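Local coordinates for outer membrane protein Omp121 (Bacteroides thetaiotaomicron, PDB 5FQ8) that probably imports nutrients across the outer membrane as a TonB-dependent transporter, working in a complex with surface lipoprotein partners, at residues K67-Q72 and G701-I706; G204-L209 and W214-D219; Q223-V228 and S232-P237. All coordinates share one frame; numbering follows the deposited sequence.

Interaction 1: K67-Q72 and G701-I706; sequences KIAGVQ and GIELLI
Glu703 turns its CG away from its own carbonyl carbon (chi1 -69°) and then runs on extended (chi2 160°), a course that carries its carboxylate past Ala69 to Gly70. This is the plug of a TonB-dependent receptor touching the inner side of its beta-barrel: 67-72 holds a type II turn from Ile68 to Val71, and 701-706 is part of the wall strand 697-712. Ala69 and Gly70 are the two central residues of the turn, and Gly70, with its positive phi of 77°, suits the third position. The turn's own Val71 N to Ile68 O bond is weak. Ala69 points its methyl group at the wall strand, and its CB lies 3.9 Å from Glu703 CB. Further out, Glu703 CG comes to 4.0 Å from Gly70 CA, and OE2 reaches the same CA at 3.8 Å. The polar end is held from outside the two segments: OE2 makes a salt bridge to Arg89, whose backbone also bonds to Gly70, so one plug arginine ties turn and wall together. Gly70 N also donates to Thr725 OG1 of the adjoining wall strand 716-731. An alanine in place of Glu703 would remove the carboxylate and probably leave the Arg89 guanidinium without its mate on the wall, with a gap beside Gly70. Ala69 also reaches the next peptide of the strand, with its CB 4.0 Å from Leu704 N.

Interaction 2: G204-L209 and W214-D219; sequences GNHTEL and WGPRFD
Pro216 lays the CD corner of its ring against the backbone of His206, 3.8 Å from His206 N, and also meets the base of that side chain, with CD 4.1 Å from His206 CB. With CG anti to the backbone N (chi1 -175°), the imidazole extends past the proline, whose CD lies oblique to the ring. One residue back, Gly215 CA passes Asn205 O at 3.7 Å, and van der Waals contacts between backbones make up much of the join. Its polar element is a bent, weak hydrogen bond from Gly204 N to Trp214 O, 2.9 Å long with an angle of 118° at the hydrogen. Gly204 has a positive phi and sits where the short hairpin of strands 201-202 and 205-206 turns over. The chain thus folds back on itself across a brief loop, setting 214-219 alongside the hairpin's second strand. Beyond Pro216, Arg217 forms a salt bridge with Glu197, a ligand of a calcium site that is empty in this chain. His206 presents its ring edge-to-face to Tyr238 and also meets an aromatic side chain of a neighbouring protein chain. Trp214 carries its indole the other way, bonding through NE1 to Phe839 O and packing on Ile883 and Tyr884 of helix 880-889, while His206 rests against Gln223 of strand 222-225.

Interaction 3: Q223-V228 and S232-P237; sequences QLWGNV and SQKLKP
Gln223 and Lys236 bond to each other twice through their backbones, as an antiparallel hydrogen-bonded pair: Gln223 N to Lys236 O is 3.1 Å, and the return bond from Lys236 N to Gln223 O, at 3.2 Å, is nearly straight (167°). Trp225 N adds a bond to Lys234 O. Past the corner at Gly226, the extended Gln233 side chain reaches back across, and its NE2 donates to Gly226 O at 3.1 Å while also bonding to Glu208. On one face of the sheet, Trp225 lies between two lysine chains. Its CG sits between the backbone N and the carbonyl carbon (chi1 70°), which brings the indole alongside Lys234, with Lys234 CD 3.5 Å from Trp225 CZ2. Lys236 crosses at about a right angle, its CD over the five-membered ring in a CH-pi contact. The two amines go on to salt bridges with Asp351 and Asp340 respectively. On the opposite face, Leu224 CD2 meets Leu235 CD1 at 3.6 Å. Strand 232-237 pairs here with strand 222-225, and residues 232-235 pair antiparallel with a strand of the lipoprotein BT_2262, whose Ser9 bonds Trp225 NE1, so the sheet continues into the partner.

Interactions 2 and 3 are neighbours, their centres 13 Å apart, whereas the centre of interaction 1 is 52 and 58 Å from theirs. All three are largely buried. Interaction 1 joins segments more than 600 residues apart, plug to wall, within the barrel; the other two tie together nearby pieces of one outlying region that other protein chains cover, with Val228 exposed at the edge of interaction 3. The chemistry differs too. Interaction 1 is a small methyl and carboxylate contact whose carboxylate forms a salt bridge with Arg89 of the plug, interaction 2 is mostly proline and backbone packing with one weak bond, and interaction 3 is a true strand pairing, the largest of the three. The last two touch directly, through side chains of 204-209.

Interaction 1: K67-Q72 and G701-I706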
ATOM      1  N   LYS B  67      16.198 -13.733 -39.774  1.00 31.69           N
ATOM      2  CA  LYS B  67      17.239 -14.621 -40.275  1.00 30.74           C
ATOM      3  C   LYS B  67      16.786 -16.060 -40.410  1.00 35.08           C
ATOM      4  O   LYS B  67      17.579 -16.899 -40.833  1.00 47.15           O
ATOM      5  CB  LYS B  67      18.472 -14.569 -39.367  1.00 28.60           C
ATOM      6  CG  LYS B  67      19.162 -13.222 -39.299  1.00 28.43           C
ATOM      7  CD  LYS B  67      20.499 -13.332 -38.604  1.00 28.53           C
ATOM      8  CE  LYS B  67      21.410 -12.140 -38.890  1.00 30.71           C
ATOM      9  NZ  LYS B  67      20.790 -10.837 -38.500  1.00 31.23           N
ATOM     10  N   ILE B  68      15.547 -16.377 -40.054  1.00 32.36           N
ATOM     11  CA  ILE B  68      15.067 -17.755 -40.014  1.00 29.01           C
ATOM     12  C   ILE B  68      13.618 -17.776 -40.460  1.00 28.97           C
ATOM     13  O   ILE B  68      12.796 -17.002 -39.963  1.00 29.77           O
ATOM     14  CB  ILE B  68      15.193 -18.369 -38.610  1.00 28.77           C
ATOM     15  CG1 ILE B  68      16.638 -18.355 -38.147  1.00 28.85           C
ATOM     16  CG2 ILE B  68      14.682 -19.782 -38.615  1.00 31.21           C
ATOM     17  CD1 ILE B  68      16.806 -18.896 -36.794  1.00 28.66           C
ATOM     18  N   ALA B  69      13.302 -18.656 -41.392  1.00 29.47           N
ATOM     19  CA  ALA B  69      11.966 -18.670 -41.958  1.00 29.52           C
ATOM     20  C   ALA B  69      10.961 -19.134 -40.926  1.00 29.23           C
ATOM     21  O   ALA B  69      11.206 -20.089 -40.190  1.00 29.29           O
ATOM     22  CB  ALA B  69      11.919 -19.575 -43.186  1.00 30.20           C
ATOM     23  N   GLY B  70       9.826 -18.448 -40.880  1.00 28.94           N
ATOM     24  CA  GLY B  70       8.737 -18.811 -39.996  1.00 28.69           C
ATOM     25  C   GLY B  70       8.917 -18.430 -38.547  1.00 28.16           C
ATOM     26  O   GLY B  70       8.090 -18.825 -37.721  1.00 27.98           O
ATOM     27  N   VAL B  71       9.969 -17.692 -38.212  1.00 27.92           N
ATOM     28  CA  VAL B  71      10.267 -17.312 -36.841  1.00 27.46           C
ATOM     29  C   VAL B  71      10.279 -15.789 -36.799  1.00 27.07           C
ATOM     30  O   VAL B  71      11.261 -15.146 -37.184  1.00 27.11           O
ATOM     31  CB  VAL B  71      11.590 -17.908 -36.348  1.00 27.60           C
ATOM     32  CG1 VAL B  71      11.842 -17.499 -34.909  1.00 27.15           C
ATOM     33  CG2 VAL B  71      11.550 -19.413 -36.448  1.00 28.04           C
ATOM     34  N   GLN B  72       9.185 -15.211 -36.328  1.00 26.74           N
ATOM     35  CA  GLN B  72       8.981 -13.766 -36.362  1.00 26.41           C
ATOM     36  C   GLN B  72       9.481 -13.187 -35.050  1.00 25.99           C
ATOM     37  O   GLN B  72       8.816 -13.288 -34.021  1.00 33.11           O
ATOM     38  CB  GLN B  72       7.509 -13.459 -36.607  1.00 26.34           C
ATOM     39  CG  GLN B  72       7.090 -12.020 -36.417  1.00 25.99           C
ATOM     40  CD  GLN B  72       5.589 -11.853 -36.546  1.00 35.06           C
ATOM     41  OE1 GLN B  72       4.990 -12.305 -37.503  1.00 26.29           O
ATOM     42  NE2 GLN B  72       4.974 -11.222 -35.564  1.00 40.56           N
ATOM     43  N   GLY B 701       1.159 -21.907 -44.444  1.00 31.24           N
ATOM     44  CA  GLY B 701       2.118 -21.115 -45.183  1.00 31.21           C
ATOM     45  C   GLY B 701       3.275 -21.891 -45.756  1.00 31.65           C
ATOM     46  O   GLY B 701       3.239 -23.113 -45.882  1.00 32.12           O
ATOM     47  N   ILE B 702       4.305 -21.135 -46.110  1.00 31.51           N
ATOM     48  CA  ILE B 702       5.489 -21.641 -46.791  1.00 31.94           C
ATOM     49  C   ILE B 702       6.712 -21.103 -46.072  1.00 31.48           C
ATOM     50  O   ILE B 702       6.788 -19.906 -45.788  1.00 31.00           O
ATOM     51  CB  ILE B 702       5.528 -21.215 -48.270  1.00 32.42           C
ATOM     52  CG1 ILE B 702       4.209 -21.494 -48.963  1.00 32.83           C
ATOM     53  CG2 ILE B 702       6.606 -21.951 -48.998  1.00 32.98           C
ATOM     54  CD1 ILE B 702       4.161 -20.936 -50.358  1.00 33.70           C
ATOM     55  N   GLU B 703       7.673 -21.979 -45.804  1.00 31.68           N
ATOM     56  CA  GLU B 703       8.961 -21.601 -45.241  1.00 31.39           C
ATOM     57  C   GLU B 703      10.032 -22.042 -46.218  1.00 31.97           C
ATOM     58  O   GLU B 703      10.196 -23.240 -46.464  1.00 32.48           O
ATOM     59  CB  GLU B 703       9.194 -22.240 -43.865  1.00 31.09           C
ATOM     60  CG  GLU B 703       8.314 -21.709 -42.752  1.00 32.13           C
ATOM     61  CD  GLU B 703       8.222 -22.643 -41.567  1.00 34.45           C
ATOM     62  OE1 GLU B 703       8.929 -23.667 -41.559  1.00 39.65           O
ATOM     63  OE2 GLU B 703       7.436 -22.355 -40.645  1.00 33.00           O
ATOM     64  N   LEU B 704      10.766 -21.082 -46.753  1.00 31.92           N
ATOM     65  CA  LEU B 704      11.716 -21.331 -47.821  1.00 32.51           C
ATOM     66  C   LEU B 704      13.054 -20.707 -47.465  1.00 32.29           C
ATOM     67  O   LEU B 704      13.112 -19.539 -47.075  1.00 31.78           O
ATOM     68  CB  LEU B 704      11.172 -20.770 -49.130  1.00 32.84           C
ATOM     69  CG  LEU B 704      12.091 -20.453 -50.289  1.00 33.33           C
ATOM     70  CD1 LEU B 704      12.791 -21.706 -50.723  1.00 33.98           C
ATOM     71  CD2 LEU B 704      11.238 -19.904 -51.394  1.00 33.59           C
ATOM     72  N   LEU B 705      14.117 -21.486 -47.596  1.00 32.70           N
ATOM     73  CA  LEU B 705      15.477 -21.026 -47.357  1.00 32.62           C
ATOM     74  C   LEU B 705      16.357 -21.400 -48.545  1.00 33.35           C
ATOM     75  O   LEU B 705      16.265 -22.512 -49.063  1.00 33.92           O
ATOM     76  CB  LEU B 705      16.019 -21.629 -46.062  1.00 32.37           C
ATOM     77  CG  LEU B 705      17.487 -21.520 -45.667  1.00 32.41           C
ATOM     78  CD1 LEU B 705      17.853 -20.090 -45.448  1.00 31.95           C
ATOM     79  CD2 LEU B 705      17.731 -22.317 -44.423  1.00 32.24           C
ATOM     80  N   ILE B 706      17.189 -20.464 -48.997  1.00 33.38           N
ATOM     81  CA  ILE B 706      18.119 -20.711 -50.099  1.00 40.15           C
ATOM     82  C   ILE B 706      19.461 -20.086 -49.764  1.00 46.90           C
ATOM     83  O   ILE B 706      19.531 -18.898 -49.440  1.00 58.34           O
ATOM     84  CB  ILE B 706      17.613 -20.140 -51.434  1.00 34.42           C
ATOM     85  CG1 ILE B 706      16.386 -20.892 -51.899  1.00 34.68           C
ATOM     86  CG2 ILE B 706      18.674 -20.255 -52.481  1.00 35.11           C
ATOM     87  CD1 ILE B 706      15.649 -20.157 -52.943  1.00 34.85           C
TER

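Interaction 2: G204-L209 and W214-D219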
ATOM      1  N   GLY B 204      -4.890  28.580 -36.392  1.00 29.56           N
ATOM      2  CA  GLY B 204      -4.130  29.418 -37.284  1.00 30.00           C
ATOM      3  C   GLY B 204      -3.734  30.752 -36.713  1.00 30.32           C
ATOM      4  O   GLY B 204      -3.077  31.523 -37.405  1.00 30.74           O
ATOM      5  N   ASN B 205      -4.102  31.059 -35.482  1.00 30.18           N
ATOM      6  CA  ASN B 205      -3.745  32.334 -34.884  1.00 32.13           C
ATOM      7  C   ASN B 205      -2.552  32.170 -33.952  1.00 31.96           C
ATOM      8  O   ASN B 205      -2.269  31.078 -33.461  1.00 35.79           O
ATOM      9  CB  ASN B 205      -4.935  32.920 -34.120  1.00 38.99           C
ATOM     10  CG  ASN B 205      -6.177  33.036 -34.973  1.00 31.05           C
ATOM     11  OD1 ASN B 205      -6.108  33.086 -36.177  1.00 31.33           O
ATOM     12  ND2 ASN B 205      -7.318  33.078 -34.338  1.00 31.06           N
ATOM     13  N   HIS B 206      -1.844  33.265 -33.719  1.00 31.15           N
ATOM     14  CA  HIS B 206      -0.674  33.209 -32.855  1.00 31.31           C
ATOM     15  C   HIS B 206      -1.073  33.036 -31.398  1.00 38.06           C
ATOM     16  O   HIS B 206      -2.086  33.568 -30.937  1.00 49.14           O
ATOM     17  CB  HIS B 206       0.159  34.471 -33.006  1.00 30.84           C
ATOM     18  CG  HIS B 206       1.440  34.443 -32.244  1.00 30.68           C
ATOM     19  ND1 HIS B 206       2.328  33.395 -32.316  1.00 30.25           N
ATOM     20  CD2 HIS B 206       1.999  35.352 -31.418  1.00 30.94           C
ATOM     21  CE1 HIS B 206       3.379  33.657 -31.561  1.00 30.25           C
ATOM     22  NE2 HIS B 206       3.204  34.839 -31.004  1.00 30.67           N
ATOM     23  N   THR B 207      -0.252  32.298 -30.670  1.00 34.32           N
ATOM     24  CA  THR B 207      -0.450  32.085 -29.250  1.00 29.24           C
ATOM     25  C   THR B 207       0.906  32.109 -28.573  1.00 29.14           C
ATOM     26  O   THR B 207       1.940  31.938 -29.213  1.00 29.16           O
ATOM     27  CB  THR B 207      -1.167  30.774 -28.979  1.00 28.71           C
ATOM     28  OG1 THR B 207      -2.297  30.676 -29.845  1.00 28.85           O
ATOM     29  CG2 THR B 207      -1.657  30.711 -27.555  1.00 43.22           C
ATOM     30  N   GLU B 208       0.895  32.358 -27.272  1.00 29.08           N
ATOM     31  CA  GLU B 208       2.114  32.412 -26.487  1.00 29.03           C
ATOM     32  C   GLU B 208       2.290  31.180 -25.621  1.00 28.45           C
ATOM     33  O   GLU B 208       3.250  31.108 -24.863  1.00 33.24           O
ATOM     34  CB  GLU B 208       2.119  33.678 -25.634  1.00 29.48           C
ATOM     35  CG  GLU B 208       1.901  34.922 -26.457  1.00 30.10           C
ATOM     36  CD  GLU B 208       1.753  36.165 -25.638  1.00 30.59           C
ATOM     37  OE1 GLU B 208       1.940  36.098 -24.415  1.00 30.46           O
ATOM     38  OE2 GLU B 208       1.440  37.216 -26.225  1.00 31.13           O
ATOM     39  N   LEU B 209       1.421  30.197 -25.748  1.00 28.07           N
ATOM     40  CA  LEU B 209       1.371  29.139 -24.750  1.00 27.58           C
ATOM     41  C   LEU B 209       0.953  27.776 -25.288  1.00 27.14           C
ATOM     42  O   LEU B 209       0.640  26.902 -24.478  1.00 26.77           O
ATOM     43  CB  LEU B 209       0.399  29.549 -23.626  1.00 30.06           C
ATOM     44  CG  LEU B 209       0.854  30.083 -22.263  1.00 27.77           C
ATOM     45  CD1 LEU B 209       1.435  31.470 -22.334  1.00 28.33           C
ATOM     46  CD2 LEU B 209      -0.331  30.074 -21.339  1.00 27.74           C
ATOM     47  N   TRP B 214      -0.230  25.141 -34.820  1.00 50.51           N
ATOM     48  CA  TRP B 214      -1.202  25.681 -35.763  1.00 39.72           C
ATOM     49  C   TRP B 214      -1.212  27.201 -35.720  1.00 28.84           C
ATOM     50  O   TRP B 214      -2.254  27.809 -35.595  1.00 28.90           O
ATOM     51  CB  TRP B 214      -2.590  25.135 -35.476  1.00 28.03           C
ATOM     52  CG  TRP B 214      -2.737  23.647 -35.516  1.00 29.25           C
ATOM     53  CD1 TRP B 214      -2.754  22.805 -34.456  1.00 29.77           C
ATOM     54  CD2 TRP B 214      -2.961  22.838 -36.669  1.00 31.60           C
ATOM     55  NE1 TRP B 214      -2.952  21.523 -34.874  1.00 28.87           N
ATOM     56  CE2 TRP B 214      -3.085  21.516 -36.232  1.00 27.92           C
ATOM     57  CE3 TRP B 214      -3.057  23.105 -38.035  1.00 38.62           C
ATOM     58  CZ2 TRP B 214      -3.290  20.460 -37.109  1.00 30.49           C
ATOM     59  CZ3 TRP B 214      -3.267  22.056 -38.905  1.00 31.18           C
ATOM     60  CH2 TRP B 214      -3.383  20.754 -38.442  1.00 27.64           C
ATOM     61  N   GLY B 215      -0.051  27.836 -35.805  1.00 28.85           N
ATOM     62  CA  GLY B 215       0.012  29.275 -35.790  1.00 29.36           C
ATOM     63  C   GLY B 215       0.205  29.820 -37.187  1.00 29.88           C
ATOM     64  O   GLY B 215      -0.103  29.157 -38.182  1.00 29.90           O
ATOM     65  N   PRO B 216       0.704  31.044 -37.288  1.00 30.35           N
ATOM     66  CA  PRO B 216       0.968  31.631 -38.598  1.00 30.91           C
ATOM     67  C   PRO B 216       2.213  31.058 -39.259  1.00 30.85           C
ATOM     68  O   PRO B 216       3.041  30.377 -38.657  1.00 30.44           O
ATOM     69  CB  PRO B 216       1.137  33.121 -38.288  1.00 31.42           C
ATOM     70  CG  PRO B 216       1.407  33.206 -36.890  1.00 31.11           C
ATOM     71  CD  PRO B 216       0.746  32.049 -36.226  1.00 30.49           C
ATOM     72  N   ARG B 217       2.318  31.348 -40.551  1.00 31.69           N
ATOM     73  CA  ARG B 217       3.505  30.981 -41.305  1.00 31.41           C
ATOM     74  C   ARG B 217       4.690  31.780 -40.787  1.00 31.59           C
ATOM     75  O   ARG B 217       4.558  32.952 -40.431  1.00 31.96           O
ATOM     76  CB  ARG B 217       3.279  31.222 -42.795  1.00 31.95           C
ATOM     77  CG  ARG B 217       4.322  30.579 -43.703  1.00 32.01           C
ATOM     78  CD  ARG B 217       3.739  30.074 -45.027  1.00 32.26           C
ATOM     79  NE  ARG B 217       2.575  30.835 -45.474  1.00 33.78           N
ATOM     80  CZ  ARG B 217       1.419  30.287 -45.827  1.00 32.62           C
ATOM     81  NH1 ARG B 217       1.287  28.977 -45.793  1.00 36.27           N
ATOM     82  NH2 ARG B 217       0.406  31.040 -46.229  1.00 33.07           N
ATOM     83  N   PHE B 218       5.844  31.127 -40.717  1.00 31.37           N
ATOM     84  CA  PHE B 218       6.987  31.703 -40.027  1.00 31.46           C
ATOM     85  C   PHE B 218       7.423  33.015 -40.658  1.00 32.20           C
ATOM     86  O   PHE B 218       7.631  33.102 -41.864  1.00 33.75           O
ATOM     87  CB  PHE B 218       8.135  30.715 -40.023  1.00 31.16           C
ATOM     88  CG  PHE B 218       8.022  29.662 -38.960  1.00 30.47           C
ATOM     89  CD1 PHE B 218       8.069  30.000 -37.622  1.00 30.26           C
ATOM     90  CD2 PHE B 218       7.892  28.335 -39.299  1.00 30.07           C
ATOM     91  CE1 PHE B 218       7.969  29.039 -36.651  1.00 29.67           C
ATOM     92  CE2 PHE B 218       7.794  27.372 -38.326  1.00 29.48           C
ATOM     93  CZ  PHE B 218       7.831  27.727 -36.998  1.00 29.28           C
ATOM     94  N   ASP B 219       7.568  34.034 -39.825  1.00 32.41           N
ATOM     95  CA  ASP B 219       7.818  35.412 -40.215  1.00 33.13           C
ATOM     96  C   ASP B 219       9.279  35.788 -40.119  1.00 33.41           C
ATOM     97  O   ASP B 219       9.781  36.525 -40.963  1.00 34.03           O
ATOM     98  CB  ASP B 219       7.029  36.352 -39.293  1.00 33.26           C
ATOM     99  CG  ASP B 219       6.027  37.203 -40.022  1.00 45.18           C
ATOM    100  OD1 ASP B 219       5.607  36.825 -41.126  1.00 44.46           O
ATOM    101  OD2 ASP B 219       5.641  38.255 -39.470  1.00 41.77           O
TER

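Interaction 3: Q223-V228 and S232-P237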
ATOM      1  N   GLN B 223       8.299  37.702 -31.728  1.00 32.42           N
ATOM      2  CA  GLN B 223       7.053  37.532 -31.006  1.00 32.26           C
ATOM      3  C   GLN B 223       7.343  37.035 -29.597  1.00 31.70           C
ATOM      4  O   GLN B 223       8.469  36.679 -29.248  1.00 31.59           O
ATOM      5  CB  GLN B 223       6.132  36.562 -31.744  1.00 36.82           C
ATOM      6  CG  GLN B 223       5.910  36.916 -33.193  1.00 38.71           C
ATOM      7  CD  GLN B 223       4.911  38.037 -33.386  1.00 36.58           C
ATOM      8  OE1 GLN B 223       4.025  38.234 -32.572  1.00 36.98           O
ATOM      9  NE2 GLN B 223       5.062  38.783 -34.461  1.00 33.20           N
ATOM     10  N   LEU B 224       6.315  37.041 -28.771  1.00 31.52           N
ATOM     11  CA  LEU B 224       6.461  36.535 -27.427  1.00 31.14           C
ATOM     12  C   LEU B 224       6.231  35.033 -27.417  1.00 30.43           C
ATOM     13  O   LEU B 224       5.813  34.435 -28.409  1.00 30.24           O
ATOM     14  CB  LEU B 224       5.488  37.245 -26.501  1.00 31.32           C
ATOM     15  CG  LEU B 224       5.701  38.745 -26.418  1.00 32.06           C
ATOM     16  CD1 LEU B 224       4.556  39.418 -25.701  1.00 32.27           C
ATOM     17  CD2 LEU B 224       6.980  38.975 -25.683  1.00 32.21           C
ATOM     18  N   TRP B 225       6.538  34.419 -26.286  1.00 33.11           N
ATOM     19  CA  TRP B 225       6.158  33.035 -26.077  1.00 34.51           C
ATOM     20  C   TRP B 225       6.278  32.717 -24.593  1.00 33.05           C
ATOM     21  O   TRP B 225       6.929  33.437 -23.834  1.00 33.11           O
ATOM     22  CB  TRP B 225       7.011  32.083 -26.924  1.00 49.74           C
ATOM     23  CG  TRP B 225       8.420  31.978 -26.502  1.00 33.15           C
ATOM     24  CD1 TRP B 225       9.413  32.870 -26.720  1.00 31.77           C
ATOM     25  CD2 TRP B 225       8.997  30.901 -25.792  1.00 33.44           C
ATOM     26  NE1 TRP B 225      10.578  32.423 -26.179  1.00 31.58           N
ATOM     27  CE2 TRP B 225      10.347  31.204 -25.601  1.00 35.77           C
ATOM     28  CE3 TRP B 225       8.499  29.703 -25.285  1.00 29.59           C
ATOM     29  CZ2 TRP B 225      11.202  30.358 -24.925  1.00 30.68           C
ATOM     30  CZ3 TRP B 225       9.352  28.865 -24.619  1.00 29.14           C
ATOM     31  CH2 TRP B 225      10.683  29.193 -24.443  1.00 29.45           C
ATOM     32  N   GLY B 226       5.621  31.643 -24.192  1.00 28.65           N
ATOM     33  CA  GLY B 226       5.768  31.139 -22.849  1.00 28.38           C
ATOM     34  C   GLY B 226       5.003  31.960 -21.835  1.00 28.89           C
ATOM     35  O   GLY B 226       4.328  32.937 -22.144  1.00 29.68           O
ATOM     36  N   ASN B 227       5.116  31.537 -20.587  1.00 28.41           N
ATOM     37  CA  ASN B 227       4.417  32.210 -19.511  1.00 28.64           C
ATOM     38  C   ASN B 227       5.121  33.504 -19.143  1.00 29.34           C
ATOM     39  O   ASN B 227       6.116  33.904 -19.752  1.00 29.48           O
ATOM     40  CB  ASN B 227       4.306  31.298 -18.303  1.00 28.26           C
ATOM     41  CG  ASN B 227       3.053  30.484 -18.323  1.00 31.32           C
ATOM     42  OD1 ASN B 227       1.964  31.011 -18.514  1.00 28.06           O
ATOM     43  ND2 ASN B 227       3.192  29.188 -18.140  1.00 32.70           N
ATOM     44  N   VAL B 228       4.574  34.180 -18.142  1.00 29.50           N
ATOM     45  CA  VAL B 228       5.108  35.443 -17.667  1.00 30.12           C
ATOM     46  C   VAL B 228       5.579  35.234 -16.247  1.00 30.09           C
ATOM     47  O   VAL B 228       4.818  34.752 -15.409  1.00 51.94           O
ATOM     48  CB  VAL B 228       4.061  36.568 -17.736  1.00 30.58           C
ATOM     49  CG1 VAL B 228       4.695  37.875 -17.355  1.00 31.27           C
ATOM     50  CG2 VAL B 228       3.480  36.660 -19.117  1.00 30.59           C
ATOM     51  N   SER B 232       7.941  39.595 -16.548  1.00 35.17           N
ATOM     52  CA  SER B 232       8.869  39.454 -17.653  1.00 32.44           C
ATOM     53  C   SER B 232       8.474  38.233 -18.458  1.00 36.45           C
ATOM     54  O   SER B 232       7.889  37.288 -17.929  1.00 40.34           O
ATOM     55  CB  SER B 232      10.302  39.313 -17.167  1.00 32.57           C
ATOM     56  OG  SER B 232      10.541  38.000 -16.701  1.00 31.95           O
ATOM     57  N   GLN B 233       8.801  38.261 -19.744  1.00 34.64           N
ATOM     58  CA  GLN B 233       8.442  37.184 -20.648  1.00 32.97           C
ATOM     59  C   GLN B 233       9.557  37.021 -21.669  1.00 31.30           C
ATOM     60  O   GLN B 233      10.324  37.949 -21.927  1.00 31.86           O
ATOM     61  CB  GLN B 233       7.107  37.485 -21.317  1.00 31.25           C
ATOM     62  CG  GLN B 233       6.459  36.343 -22.031  1.00 30.67           C
ATOM     63  CD  GLN B 233       5.187  36.784 -22.687  1.00 30.81           C
ATOM     64  OE1 GLN B 233       4.882  37.969 -22.706  1.00 31.37           O
ATOM     65  NE2 GLN B 233       4.425  35.841 -23.215  1.00 30.35           N
ATOM     66  N   LYS B 234       9.658  35.828 -22.243  1.00 30.76           N
ATOM     67  CA  LYS B 234      10.683  35.588 -23.249  1.00 34.53           C
ATOM     68  C   LYS B 234      10.205  36.026 -24.627  1.00 31.04           C
ATOM     69  O   LYS B 234       9.020  35.946 -24.956  1.00 30.88           O
ATOM     70  CB  LYS B 234      11.100  34.119 -23.284  1.00 39.61           C
ATOM     71  CG  LYS B 234      12.170  33.768 -22.274  1.00 36.23           C
ATOM     72  CD  LYS B 234      12.532  32.303 -22.325  1.00 34.97           C
ATOM     73  CE  LYS B 234      13.623  31.964 -21.334  1.00 40.73           C
ATOM     74  NZ  LYS B 234      14.089  30.564 -21.492  1.00 29.12           N
ATOM     75  N   LEU B 235      11.159  36.479 -25.434  1.00 31.43           N
ATOM     76  CA  LEU B 235      10.921  37.089 -26.734  1.00 31.80           C
ATOM     77  C   LEU B 235      11.974  36.571 -27.695  1.00 31.80           C
ATOM     78  O   LEU B 235      13.167  36.660 -27.403  1.00 37.73           O
ATOM     79  CB  LEU B 235      10.997  38.608 -26.625  1.00 32.55           C
ATOM     80  CG  LEU B 235      10.842  39.443 -27.875  1.00 33.07           C
ATOM     81  CD1 LEU B 235       9.405  39.447 -28.268  1.00 32.94           C
ATOM     82  CD2 LEU B 235      11.298  40.832 -27.565  1.00 33.83           C
ATOM     83  N   LYS B 236      11.540  36.038 -28.831  1.00 31.61           N
ATOM     84  CA  LYS B 236      12.415  35.307 -29.730  1.00 31.51           C
ATOM     85  C   LYS B 236      11.940  35.516 -31.158  1.00 41.06           C
ATOM     86  O   LYS B 236      10.763  35.807 -31.389  1.00 32.57           O
ATOM     87  CB  LYS B 236      12.429  33.813 -29.392  1.00 30.80           C
ATOM     88  CG  LYS B 236      11.446  32.986 -30.156  1.00 30.40           C
ATOM     89  CD  LYS B 236      11.530  31.554 -29.703  1.00 29.76           C
ATOM     90  CE  LYS B 236      10.689  30.654 -30.578  1.00 29.41           C
ATOM     91  NZ  LYS B 236       9.740  31.412 -31.461  1.00 29.74           N
ATOM     92  N   PRO B 237      12.823  35.360 -32.137  1.00 31.95           N
ATOM     93  CA  PRO B 237      12.388  35.458 -33.527  1.00 32.16           C
ATOM     94  C   PRO B 237      11.528  34.268 -33.907  1.00 31.58           C
ATOM     95  O   PRO B 237      11.826  33.122 -33.566  1.00 31.06           O
ATOM     96  CB  PRO B 237      13.705  35.470 -34.309  1.00 35.08           C
ATOM     97  CG  PRO B 237      14.763  35.735 -33.310  1.00 32.64           C
ATOM     98  CD  PRO B 237      14.276  35.162 -32.041  1.00 32.08           C
TER